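Local coordinates for acyl-CoA hydrolase (Bacillus halodurans, PDB 1VPM), which probably hydrolyses the thioester bond of long-chain fatty acyl-CoAs, and binds coenzyme A in a hexameric hotdog-fold assembly, at residues S79-F91 / Y103-R116. Residues are numbered along the deposited sequence; the frame is centred on the assembly and turned at random.
Sequences SATVGDALELEGF and YVRVHSNNLLTGER. With COA (coenzyme A), chain D.
The guanidinium of Arg116 meets Glu87 at its edge and His107 on one face. In the guanidinium plane, Arg116 NE gives a salt-bridged hydrogen bond to the syn lone pair of Glu87 OE1 (2.7 Å), the two flat groups turned 32° apart. Arg116 NH2 sits over the centre of the His107 imidazole, 3.3 Å above it. The other carboxylate oxygen, Glu87 OE2, takes Asn109 ND2 at 2.6 Å, on the syn side but out of the carboxylate plane. With both oxygens gripped, the carboxylate is fixed in rotation; an alanine here would probably leave the Arg116 charge without its mate and the Asn109 amide free to turn. Further along, Arg105 directs NE in its own plane at Glu89 OE1 (2.9 Å), yet meets that carboxylate from above. Phe91 CE1 lies over one face of the Arg105 guanidinium, while the Phe91 and Tyr103 rings lie obliquely, planes at 55°. Phe91 CG sits between its backbone N and carbonyl carbon (chi1 49°), which brings CZ to 3.5 Å from Tyr103 CD2.

Beneath these groups, paired backbone bonds join Ala85 with Asn109, Glu87 with His107, Glu89 with Arg105 and Phe91 with Tyr103, as in a regular antiparallel hairpin. On the reverse face Leu88 CD2 packs against Val106 CG2 (3.7 Å), and Leu86 CD2 reaches Val106 CG1. That apolar face covers helix 43-62, the central helix of the hotdog fold, through Tyr49, Ile50 and Ile53, while strands 24-29 and 116-129 flank the hairpin in the sheet.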
loop_
_atom_site.group_PDB
_atom_site.type_symbol
_atom_site.label_atom_id
_atom_site.label_comp_id
_atom_site.label_asym_id
_atom_site.label_seq_id
_atom_site.Cartn_x
_atom_site.Cartn_y
_atom_site.Cartn_z
ATOM N N SER A 79 20.795 -11.622 -2.799
ATOM C CA SER A 79 19.415 -11.225 -3.046
ATOM C C SER A 79 18.491 -11.899 -2.062
ATOM O O SER A 79 18.892 -12.696 -1.196
ATOM C CB SER A 79 19.035 -11.609 -4.450
ATOM O OG SER A 79 19.298 -12.984 -4.666
ATOM N N ALA A 80 17.239 -11.525 -2.127
ATOM C CA ALA A 80 16.242 -12.249 -1.454
ATOM C C ALA A 80 15.163 -12.376 -2.507
ATOM O O ALA A 80 15.107 -11.576 -3.452
ATOM C CB ALA A 80 15.781 -11.492 -0.227
ATOM N N THR A 81 14.354 -13.382 -2.365
ATOM C CA THR A 81 13.316 -13.711 -3.312
ATOM C C THR A 81 12.029 -13.980 -2.600
ATOM O O THR A 81 11.985 -14.071 -1.375
ATOM C CB THR A 81 13.732 -14.951 -4.159
ATOM O OG1 THR A 81 13.709 -16.120 -3.340
ATOM C CG2 THR A 81 15.135 -14.766 -4.674
ATOM N N VAL A 82 10.953 -14.123 -3.361
ATOM C CA VAL A 82 9.618 -14.276 -2.810
ATOM C C VAL A 82 9.391 -15.394 -1.760
ATOM O O VAL A 82 9.759 -16.552 -1.955
ATOM C CB VAL A 82 8.588 -14.389 -3.941
ATOM C CG1 VAL A 82 7.198 -14.660 -3.406
ATOM C CG2 VAL A 82 8.578 -13.110 -4.743
ATOM N N GLY A 83 8.787 -15.003 -0.631
ATOM C CA GLY A 83 8.401 -15.938 0.409
ATOM C C GLY A 83 9.523 -16.128 1.397
ATOM O O GLY A 83 9.302 -16.731 2.467
ATOM N N ASP A 84 10.718 -15.641 1.035
ATOM C CA ASP A 84 11.803 -15.486 1.974
ATOM C C ASP A 84 11.447 -14.440 2.963
ATOM O O ASP A 84 10.518 -13.637 2.786
ATOM C CB ASP A 84 13.102 -15.013 1.324
ATOM C CG ASP A 84 13.759 -16.033 0.480
ATOM O OD1 ASP A 84 13.340 -17.216 0.555
ATOM O OD2 ASP A 84 14.737 -15.642 -0.233
ATOM N N ALA A 85 12.222 -14.421 4.031
ATOM C CA ALA A 85 11.999 -13.369 4.998
ATOM C C ALA A 85 13.291 -12.580 5.060
ATOM O O ALA A 85 14.418 -13.136 4.994
ATOM C CB ALA A 85 11.709 -13.910 6.326
ATOM N N LEU A 86 13.134 -11.287 5.232
ATOM C CA LEU A 86 14.240 -10.410 5.489
ATOM C C LEU A 86 14.273 -10.067 6.947
ATOM O O LEU A 86 13.265 -9.662 7.500
ATOM C CB LEU A 86 14.105 -9.111 4.722
ATOM C CG LEU A 86 14.424 -8.969 3.258
ATOM C CD1 LEU A 86 14.232 -7.464 2.898
ATOM C CD2 LEU A 86 15.869 -9.359 2.975
ATOM N N GLU A 87 15.455 -10.166 7.541
ATOM C CA GLU A 87 15.700 -9.890 8.946
ATOM C C GLU A 87 16.649 -8.668 9.017
ATOM O O GLU A 87 17.716 -8.733 8.482
ATOM C CB GLU A 87 16.402 -11.074 9.581
ATOM C CG GLU A 87 15.699 -12.428 9.331
ATOM C CD GLU A 87 16.525 -13.657 9.835
ATOM O OE1 GLU A 87 17.771 -13.513 10.096
ATOM O OE2 GLU A 87 15.895 -14.745 9.961
ATOM N N LEU A 88 16.241 -7.663 9.754
ATOM C CA LEU A 88 17.027 -6.472 9.916
ATOM C C LEU A 88 17.311 -6.225 11.397
ATOM O O LEU A 88 16.411 -6.480 12.248
ATOM C CB LEU A 88 16.285 -5.259 9.334
ATOM C CG LEU A 88 15.963 -5.244 7.815
ATOM C CD1 LEU A 88 14.499 -5.653 7.612
ATOM C CD2 LEU A 88 16.205 -3.883 7.257
ATOM N N GLU A 89 18.506 -5.683 11.653
ATOM C CA GLU A 89 18.883 -5.291 13.011
ATOM C C GLU A 89 19.653 -3.998 12.961
ATOM O O GLU A 89 20.566 -3.882 12.170
ATOM C CB GLU A 89 19.738 -6.382 13.665
ATOM C CG GLU A 89 20.138 -6.063 15.102
ATOM C CD GLU A 89 21.094 -7.071 15.707
ATOM O OE1 GLU A 89 21.602 -7.985 15.027
ATOM O OE2 GLU A 89 21.332 -6.963 16.913
ATOM N N GLY A 90 19.288 -3.069 13.809
ATOM C CA GLY A 90 19.907 -1.773 13.861
ATOM C C GLY A 90 20.292 -1.416 15.292
ATOM O O GLY A 90 19.604 -1.844 16.244
ATOM N N PHE A 91 21.367 -0.672 15.419
ATOM C CA PHE A 91 21.709 -0.015 16.682
ATOM C C PHE A 91 22.594 1.185 16.487
ATOM O O PHE A 91 23.319 1.296 15.502
ATOM C CB PHE A 91 22.327 -1.011 17.665
ATOM C CG PHE A 91 23.421 -1.843 17.106
ATOM C CD1 PHE A 91 23.154 -3.076 16.522
ATOM C CD2 PHE A 91 24.733 -1.452 17.252
ATOM C CE1 PHE A 91 24.184 -3.871 16.071
ATOM C CE2 PHE A 91 25.763 -2.251 16.805
ATOM C CZ PHE A 91 25.477 -3.472 16.231
ATOM N N TYR A 103 24.137 1.669 12.679
ATOM C CA TYR A 103 24.533 0.482 11.900
ATOM C C TYR A 103 23.320 -0.413 11.715
ATOM O O TYR A 103 22.572 -0.695 12.664
ATOM C CB TYR A 103 25.673 -0.255 12.636
ATOM C CG TYR A 103 25.927 -1.661 12.123
ATOM C CD1 TYR A 103 26.686 -1.882 10.987
ATOM C CD2 TYR A 103 25.364 -2.775 12.771
ATOM C CE1 TYR A 103 26.918 -3.195 10.519
ATOM C CE2 TYR A 103 25.608 -4.065 12.334
ATOM C CZ TYR A 103 26.330 -4.282 11.203
ATOM O OH TYR A 103 26.527 -5.582 10.824
ATOM N N VAL A 104 23.132 -0.880 10.485
ATOM C CA VAL A 104 22.090 -1.812 10.147
ATOM C C VAL A 104 22.685 -3.006 9.404
ATOM O O VAL A 104 23.375 -2.837 8.448
ATOM C CB VAL A 104 20.979 -1.151 9.305
ATOM C CG1 VAL A 104 19.887 -2.143 8.982
ATOM C CG2 VAL A 104 20.340 0.031 10.042
ATOM N N ARG A 105 22.262 -4.214 9.802
ATOM C CA ARG A 105 22.583 -5.460 9.078
ATOM C C ARG A 105 21.291 -6.093 8.610
ATOM O O ARG A 105 20.263 -6.125 9.332
ATOM C CB ARG A 105 23.416 -6.422 9.896
ATOM C CG ARG A 105 23.033 -6.660 11.335
ATOM C CD ARG A 105 23.904 -7.809 11.919
ATOM N NE ARG A 105 23.933 -7.755 13.376
ATOM C CZ ARG A 105 25.049 -7.576 14.090
ATOM N NH1 ARG A 105 26.231 -7.383 13.517
ATOM N NH2 ARG A 105 24.973 -7.539 15.405
ATOM N N VAL A 106 21.349 -6.636 7.403
ATOM C CA VAL A 106 20.196 -7.281 6.775
ATOM C C VAL A 106 20.607 -8.706 6.325
ATOM O O VAL A 106 21.640 -8.911 5.685
ATOM C CB VAL A 106 19.713 -6.483 5.552
ATOM C CG1 VAL A 106 18.511 -7.170 4.946
ATOM C CG2 VAL A 106 19.444 -5.008 5.888
ATOM N N HIS A 107 19.795 -9.691 6.700
ATOM C CA HIS A 107 19.950 -11.105 6.272
ATOM C C HIS A 107 18.662 -11.545 5.611
ATOM O O HIS A 107 17.585 -11.002 5.901
ATOM C CB HIS A 107 20.181 -12.053 7.462
ATOM C CG HIS A 107 21.537 -11.917 8.075
ATOM N ND1 HIS A 107 21.861 -10.888 8.936
ATOM C CD2 HIS A 107 22.643 -12.681 7.943
ATOM C CE1 HIS A 107 23.127 -11.033 9.308
ATOM N NE2 HIS A 107 23.622 -12.118 8.725
ATOM N N SER A 108 18.793 -12.496 4.690
ATOM C CA SER A 108 17.628 -13.225 4.177
ATOM C C SER A 108 17.541 -14.553 4.886
ATOM O O SER A 108 18.564 -15.175 5.173
ATOM C CB SER A 108 17.716 -13.450 2.671
ATOM O OG SER A 108 18.943 -14.098 2.357
ATOM N N ASN A 109 16.333 -14.976 5.160
ATOM C CA ASN A 109 16.062 -16.293 5.656
ATOM C C ASN A 109 15.285 -17.068 4.583
ATOM O O ASN A 109 14.172 -16.722 4.241
ATOM C CB ASN A 109 15.291 -16.212 6.951
ATOM C CG ASN A 109 15.488 -17.420 7.790
ATOM O OD1 ASN A 109 15.588 -18.546 7.271
ATOM N ND2 ASN A 109 15.576 -17.214 9.098
ATOM N N ASN A 110 15.932 -18.057 3.984
ATOM C CA ASN A 110 15.306 -18.866 2.944
ATOM C C ASN A 110 14.194 -19.742 3.551
ATOM O O ASN A 110 14.454 -20.571 4.418
ATOM C CB ASN A 110 16.361 -19.734 2.295
ATOM C CG ASN A 110 15.857 -20.488 1.123
ATOM O OD1 ASN A 110 14.916 -21.247 1.209
ATOM N ND2 ASN A 110 16.498 -20.294 -0.001
ATOM N N LEU A 111 12.974 -19.488 3.146
ATOM C CA LEU A 111 11.912 -20.161 3.901
ATOM C C LEU A 111 11.811 -21.648 3.529
ATOM O O LEU A 111 11.306 -22.395 4.313
ATOM C CB LEU A 111 10.593 -19.333 3.999
ATOM C CG LEU A 111 10.688 -17.955 4.758
ATOM C CD1 LEU A 111 9.366 -17.074 4.908
ATOM C CD2 LEU A 111 11.307 -18.000 6.121
ATOM N N LEU A 112 12.417 -22.108 2.441
ATOM C CA LEU A 112 12.457 -23.574 2.153
ATOM C C LEU A 112 13.587 -24.340 2.867
ATOM O O LEU A 112 13.388 -25.431 3.322
ATOM C CB LEU A 112 12.558 -23.836 0.657
ATOM C CG LEU A 112 11.372 -23.417 -0.217
ATOM C CD1 LEU A 112 11.666 -23.902 -1.654
ATOM C CD2 LEU A 112 10.024 -23.955 0.295
ATOM N N THR A 113 14.774 -23.766 2.979
ATOM C CA THR A 113 15.942 -24.463 3.549
ATOM C C THR A 113 16.346 -24.038 4.933
ATOM O O THR A 113 17.110 -24.740 5.619
ATOM C CB THR A 113 17.202 -24.232 2.650
ATOM O OG1 THR A 113 17.637 -22.857 2.733
ATOM C CG2 THR A 113 16.870 -24.591 1.252
ATOM N N GLY A 114 15.906 -22.858 5.327
ATOM C CA GLY A 114 16.296 -22.257 6.577
ATOM C C GLY A 114 17.640 -21.568 6.561
ATOM O O GLY A 114 18.060 -21.057 7.579
ATOM N N GLU A 115 18.280 -21.511 5.393
ATOM C CA GLU A 115 19.577 -20.863 5.250
ATOM C C GLU A 115 19.511 -19.327 5.467
ATOM O O GLU A 115 18.638 -18.702 4.879
ATOM C CB GLU A 115 20.161 -21.153 3.854
ATOM C CG GLU A 115 21.665 -20.641 3.682
ATOM C CD GLU A 115 22.268 -20.778 2.215
ATOM O OE1 GLU A 115 21.525 -21.054 1.225
ATOM O OE2 GLU A 115 23.522 -20.602 2.067
ATOM N N ARG A 116 20.379 -18.778 6.325
ATOM C CA ARG A 116 20.499 -17.335 6.508
ATOM C C ARG A 116 21.714 -16.822 5.758
ATOM O O ARG A 116 22.833 -17.355 5.902
ATOM C CB ARG A 116 20.634 -16.939 7.982
ATOM C CG ARG A 116 19.408 -16.656 8.694
ATOM C CD ARG A 116 19.718 -16.404 10.141
ATOM N NE ARG A 116 19.954 -15.011 10.543
ATOM C CZ ARG A 116 21.127 -14.459 10.830
ATOM N NH1 ARG A 116 22.269 -15.136 10.727
ATOM N NH2 ARG A 116 21.165 -13.198 11.237
HETATM N N1A COA D . 28.901 -2.465 -6.602
HETATM C C2A COA D . 29.129 -2.094 -7.896
HETATM N N3A COA D . 29.275 -3.084 -8.883
HETATM C C4A COA D . 29.175 -4.402 -8.547
HETATM C C5A COA D . 28.952 -4.792 -7.215
HETATM C C6A COA D . 28.819 -3.814 -6.223
HETATM N N6A COA D . 28.753 -4.190 -4.933
HETATM N N7A COA D . 28.928 -6.160 -7.177
HETATM C C8A COA D . 29.122 -6.630 -8.441
HETATM N N9A COA D . 29.281 -5.558 -9.284
HETATM C C1B COA D . 29.322 -5.615 -10.733
HETATM C C2B COA D . 30.589 -6.301 -11.191
HETATM O O2B COA D . 31.680 -5.421 -11.131
HETATM C C3B COA D . 30.203 -6.711 -12.603
HETATM O O3B COA D . 30.550 -5.620 -13.438
HETATM P P3B COA D . 30.921 -5.754 -14.984
HETATM O O7A COA D . 32.387 -5.869 -15.095
HETATM O O8A COA D . 30.512 -4.582 -15.783
HETATM O O9A COA D . 30.142 -6.920 -15.519
HETATM C C4B COA D . 28.696 -6.982 -12.481
HETATM O O4B COA D . 28.318 -6.481 -11.197
HETATM C C5B COA D . 28.318 -8.465 -12.524
HETATM O O5B COA D . 29.032 -9.133 -11.485
HETATM P P1A COA D . 29.866 -10.526 -11.696
HETATM O O1A COA D . 31.119 -10.473 -10.847
HETATM O O2A COA D . 30.119 -10.811 -13.163
HETATM O O3A COA D . 28.882 -11.704 -11.201
HETATM P P2A COA D . 28.209 -11.898 -9.741
HETATM O O4A COA D . 29.243 -11.621 -8.661
HETATM O O5A COA D . 27.598 -13.290 -9.742
HETATM O O6A COA D . 26.988 -10.827 -9.654
HETATM C CBP COA D . 25.692 -9.311 -8.335
HETATM C CCP COA D . 27.079 -9.633 -8.892
HETATM C CDP COA D . 25.632 -7.837 -7.922
HETATM C CEP COA D . 24.686 -9.561 -9.478
HETATM C CAP COA D . 25.403 -10.236 -7.117
HETATM O OAP COA D . 26.342 -10.151 -6.052
HETATM C C9P COA D . 23.995 -9.993 -6.607
HETATM O O9P COA D . 22.954 -10.635 -7.307
HETATM N N8P COA D . 23.751 -9.188 -5.562
HETATM C C7P COA D . 22.363 -9.028 -5.173
HETATM C C6P COA D . 21.635 -8.038 -6.087
HETATM C C5P COA D . 20.213 -7.820 -5.612
HETATM O O5P COA D . 19.419 -8.784 -5.639
HETATM N N4P COA D . 19.884 -6.604 -5.166
HETATM C C3P COA D . 18.539 -6.293 -4.759
HETATM C C2P COA D . 18.243 -6.286 -3.258
HETATM S S1P COA D . 18.892 -7.614 -2.157
HETATM O O HOH W 1 20.171 -12.213 1.226
HETATM O O HOH W 2 20.215 -8.995 10.297
HETATM O O HOH W 3 23.367 -8.204 18.046
#